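Local coordinates for protein L-lysine 6-monooxygenase (Pseudomonas syringae pv. tomato, PDB 5CQF) that probably hydroxylates the side-chain amine of L-lysine as an FAD- and NADP-dependent monooxygenase of siderophore biosynthesis, at residues 66-75 and 245-253. Residues are numbered along the deposited sequence; the frame is centred on the assembly and turned at random.
Sequences GTDINHHVFR and QLGQFPNRV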
loop_
_atom_site.group_PDB
_atom_site.type_symbol
_atom_site.label_atom_id
_atom_site.label_comp_id
_atom_site.label_asym_id
_atom_site.label_seq_id
_atom_site.Cartn_x
_atom_site.Cartn_y
_atom_site.Cartn_z
ATOM N N GLY A 66 -20.815 -11.183 3.015
ATOM C CA GLY A 66 -21.160 -9.906 2.387
ATOM C C GLY A 66 -20.726 -8.615 3.095
ATOM O O GLY A 66 -20.998 -7.517 2.589
ATOM N N THR A 67 -20.056 -8.730 4.246
ATOM C CA THR A 67 -19.725 -7.569 5.065
ATOM C C THR A 67 -18.291 -7.069 4.847
ATOM O O THR A 67 -17.348 -7.845 4.883
ATOM C CB THR A 67 -19.971 -7.858 6.552
ATOM O OG1 THR A 67 -21.300 -8.378 6.696
ATOM C CG2 THR A 67 -19.826 -6.559 7.372
ATOM N N ASP A 68 -18.157 -5.760 4.621
ATOM C CA ASP A 68 -16.858 -5.116 4.422
ATOM C C ASP A 68 -16.164 -4.968 5.771
ATOM O O ASP A 68 -16.555 -4.138 6.593
ATOM C CB ASP A 68 -17.036 -3.748 3.731
ATOM C CG ASP A 68 -15.736 -3.006 3.527
ATOM O OD1 ASP A 68 -14.665 -3.626 3.709
ATOM O OD2 ASP A 68 -15.771 -1.788 3.175
ATOM N N ILE A 69 -15.156 -5.801 5.996
ATOM C CA ILE A 69 -14.374 -5.792 7.261
ATOM C C ILE A 69 -13.040 -5.114 7.032
ATOM O O ILE A 69 -12.102 -5.278 7.802
ATOM C CB ILE A 69 -14.150 -7.222 7.905
ATOM C CG1 ILE A 69 -13.690 -8.297 6.906
ATOM C CG2 ILE A 69 -15.425 -7.739 8.537
ATOM C CD1 ILE A 69 -12.318 -8.104 6.328
ATOM N N ASN A 70 -12.955 -4.328 5.972
ATOM C CA ASN A 70 -11.749 -3.559 5.706
ATOM C C ASN A 70 -11.929 -2.226 6.452
ATOM O O ASN A 70 -12.261 -1.176 5.874
ATOM C CB ASN A 70 -11.543 -3.418 4.201
ATOM C CG ASN A 70 -10.251 -2.738 3.846
ATOM O OD1 ASN A 70 -9.630 -2.103 4.670
ATOM N ND2 ASN A 70 -9.861 -2.839 2.597
ATOM N N HIS A 71 -11.790 -2.336 7.776
ATOM C CA HIS A 71 -11.866 -1.216 8.692
ATOM C C HIS A 71 -10.876 -1.400 9.839
ATOM O O HIS A 71 -10.291 -2.475 10.061
ATOM C CB HIS A 71 -13.287 -1.008 9.221
ATOM C CG HIS A 71 -13.856 -2.169 9.961
ATOM N ND1 HIS A 71 -13.338 -2.619 11.158
ATOM C CD2 HIS A 71 -14.933 -2.947 9.703
ATOM C CE1 HIS A 71 -14.062 -3.635 11.596
ATOM N NE2 HIS A 71 -15.045 -3.850 10.740
ATOM N N HIS A 72 -10.709 -0.323 10.582
ATOM C CA HIS A 72 -9.733 -0.298 11.632
ATOM C C HIS A 72 -10.172 -1.255 12.744
ATOM O O HIS A 72 -11.351 -1.463 13.003
ATOM C CB HIS A 72 -9.538 1.136 12.145
ATOM C CG HIS A 72 -8.293 1.287 12.903
ATOM N ND1 HIS A 72 -8.241 1.100 14.261
ATOM C CD2 HIS A 72 -7.019 1.463 12.493
ATOM C CE1 HIS A 72 -6.991 1.193 14.662
ATOM N NE2 HIS A 72 -6.229 1.405 13.607
ATOM N N VAL A 73 -9.174 -1.819 13.407
ATOM C CA VAL A 73 -9.353 -2.814 14.450
ATOM C C VAL A 73 -10.070 -2.263 15.722
ATOM O O VAL A 73 -10.683 -3.002 16.417
ATOM C CB VAL A 73 -7.976 -3.500 14.673
ATOM C CG1 VAL A 73 -7.062 -2.672 15.564
ATOM C CG2 VAL A 73 -8.122 -4.910 15.168
ATOM N N PHE A 74 -10.090 -0.958 15.956
ATOM C CA PHE A 74 -10.846 -0.359 17.051
ATOM C C PHE A 74 -12.340 -0.392 16.865
ATOM O O PHE A 74 -13.093 -0.213 17.829
ATOM C CB PHE A 74 -10.506 1.122 17.235
ATOM C CG PHE A 74 -9.138 1.390 17.798
ATOM C CD1 PHE A 74 -8.500 0.484 18.624
ATOM C CD2 PHE A 74 -8.506 2.578 17.510
ATOM C CE1 PHE A 74 -7.238 0.755 19.131
ATOM C CE2 PHE A 74 -7.264 2.875 18.034
ATOM C CZ PHE A 74 -6.616 1.955 18.836
ATOM N N ARG A 75 -12.772 -0.604 15.636
ATOM C CA ARG A 75 -14.177 -0.572 15.301
ATOM C C ARG A 75 -14.720 -1.994 15.426
ATOM O O ARG A 75 -15.141 -2.618 14.433
ATOM C CB ARG A 75 -14.353 0.042 13.923
ATOM C CG ARG A 75 -13.789 1.464 13.946
ATOM C CD ARG A 75 -13.985 2.293 12.669
ATOM N NE ARG A 75 -15.364 2.262 12.250
ATOM C CZ ARG A 75 -15.777 2.089 10.992
ATOM N NH1 ARG A 75 -14.898 1.933 9.997
ATOM N NH2 ARG A 75 -17.089 2.060 10.754
ATOM N N GLN A 245 -18.545 1.614 -5.643
ATOM C CA GLN A 245 -17.833 2.387 -4.660
ATOM C C GLN A 245 -16.867 1.447 -3.922
ATOM O O GLN A 245 -17.155 0.263 -3.724
ATOM C CB GLN A 245 -18.807 3.150 -3.740
ATOM C CG GLN A 245 -19.540 4.333 -4.442
ATOM C CD GLN A 245 -18.876 5.747 -4.357
ATOM O OE1 GLN A 245 -19.285 6.669 -5.076
ATOM N NE2 GLN A 245 -17.898 5.932 -3.471
ATOM N N LEU A 246 -15.697 1.966 -3.584
ATOM C CA LEU A 246 -14.732 1.237 -2.798
ATOM C C LEU A 246 -15.018 1.468 -1.309
ATOM O O LEU A 246 -14.929 2.591 -0.809
ATOM C CB LEU A 246 -13.300 1.643 -3.174
ATOM C CG LEU A 246 -12.942 1.293 -4.634
ATOM C CD1 LEU A 246 -11.777 2.136 -5.138
ATOM C CD2 LEU A 246 -12.629 -0.188 -4.820
ATOM N N GLY A 247 -15.375 0.388 -0.624
ATOM C CA GLY A 247 -15.743 0.419 0.791
ATOM C C GLY A 247 -17.236 0.615 0.954
ATOM O O GLY A 247 -17.821 1.393 0.229
ATOM N N GLN A 248 -17.844 -0.091 1.901
ATOM C CA GLN A 248 -19.253 0.097 2.217
ATOM C C GLN A 248 -19.362 1.395 2.986
ATOM O O GLN A 248 -18.377 1.875 3.537
ATOM C CB GLN A 248 -19.847 -1.114 2.965
ATOM C CG GLN A 248 -19.764 -2.382 2.096
ATOM C CD GLN A 248 -20.284 -3.662 2.721
ATOM O OE1 GLN A 248 -20.495 -3.744 3.903
ATOM N NE2 GLN A 248 -20.470 -4.674 1.904
ATOM N N PHE A 249 -20.564 1.943 3.030
ATOM C CA PHE A 249 -20.804 3.308 3.494
ATOM C C PHE A 249 -20.223 3.572 4.873
ATOM O O PHE A 249 -19.498 4.529 5.049
ATOM C CB PHE A 249 -22.306 3.608 3.456
ATOM C CG PHE A 249 -22.665 5.041 3.743
ATOM C CD1 PHE A 249 -22.726 5.974 2.711
ATOM C CD2 PHE A 249 -23.022 5.448 5.033
ATOM C CE1 PHE A 249 -23.105 7.283 2.964
ATOM C CE2 PHE A 249 -23.396 6.767 5.280
ATOM C CZ PHE A 249 -23.433 7.681 4.246
ATOM N N PRO A 250 -20.502 2.695 5.844
ATOM C CA PRO A 250 -20.015 2.954 7.203
ATOM C C PRO A 250 -18.476 2.971 7.356
ATOM O O PRO A 250 -17.961 3.470 8.367
ATOM C CB PRO A 250 -20.602 1.797 8.019
ATOM C CG PRO A 250 -21.684 1.217 7.171
ATOM C CD PRO A 250 -21.241 1.422 5.749
ATOM N N ASN A 251 -17.766 2.451 6.354
ATOM C CA ASN A 251 -16.305 2.530 6.307
ATOM C C ASN A 251 -15.746 3.729 5.550
ATOM O O ASN A 251 -14.556 3.955 5.555
ATOM C CB ASN A 251 -15.745 1.221 5.778
ATOM C CG ASN A 251 -16.106 0.053 6.683
ATOM O OD1 ASN A 251 -16.169 0.208 7.898
ATOM N ND2 ASN A 251 -16.364 -1.112 6.097
ATOM N N ARG A 252 -16.616 4.517 4.948
ATOM C CA ARG A 252 -16.210 5.730 4.251
ATOM C C ARG A 252 -16.487 6.972 5.056
ATOM O O ARG A 252 -15.756 7.938 4.933
ATOM C CB ARG A 252 -16.937 5.850 2.907
ATOM C CG ARG A 252 -16.516 4.787 1.914
ATOM C CD ARG A 252 -15.087 5.009 1.403
ATOM N NE ARG A 252 -15.005 6.224 0.584
ATOM C CZ ARG A 252 -15.406 6.322 -0.681
ATOM N NH1 ARG A 252 -15.886 5.268 -1.313
ATOM N NH2 ARG A 252 -15.313 7.477 -1.322
ATOM N N VAL A 253 -17.563 6.967 5.837
ATOM C CA VAL A 253 -17.953 8.112 6.649
ATOM C C VAL A 253 -18.485 7.667 7.992
ATOM O O VAL A 253 -18.849 6.512 8.138
ATOM C CB VAL A 253 -19.050 8.957 5.973
ATOM C CG1 VAL A 253 -18.475 9.678 4.766
ATOM C CG2 VAL A 253 -20.242 8.112 5.569
#
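Asp-68 and Gln-248 illustrate how two irregular loops can be joined by side chains that read each other's backbone. The Asp-68 carboxylate enters the bend at 247-251, where Asp-68 OD2 takes the backbone N of Gln-248 on its anti lone pair (3.0 Å). The same oxygen accepts Asn-251 ND2 from above the carboxylate plane, with the amide standing at 90° to it; Asn-251 ND2 also reaches Asp-68 O at 3.1 Å, a more bent bond, so this one nitrogen bridges the backbone carbonyl and the carboxylate of Asp-68. The Gln-248 side chain, extended beyond CG, lies along CB of Asp-68 and brackets Thr-67: Gln-248 NE2 gives a nearly straight bond to Gly-66 O (3.0 Å), in the carbonyl plane, while Gln-248 OE1 receives Asp-68 N from above the side-chain carbonyl plane at 3.2 Å.

Farther along, Arg-75 bends at chi3 (51°) and brings its guanidinium to the oxygen end of the Asn-251 amide, the planes 76° apart. Arg-75 NH1 meets Asn-251 OD1 at 3.0 Å; with ND2 held by Asp-68, both ends of the amide are engaged, which settles its orientation. Arg-75 NH2 makes a weak bond to Pro-250 O. CB of His-71 packs against Asn-251 OD1 as well.

In the second shell, Asp-68 OD1 accepts Asn-70 N (2.9 Å), an Asx turn that sets the carboxylate, and Asn-70 ND2 bonds to Asp-286. Gln-214, starting helix 214-226 within a probable Rossmann-type GxGxxA turn, touches Asp-68 and Gln-248. The contact thus ties the loop between helices 57-64 and 89-96, which follows strand 47-50 of one parallel sheet, to the segment after strand 231-235 of the other, consistent with joining this family's two dinucleotide-binding domains.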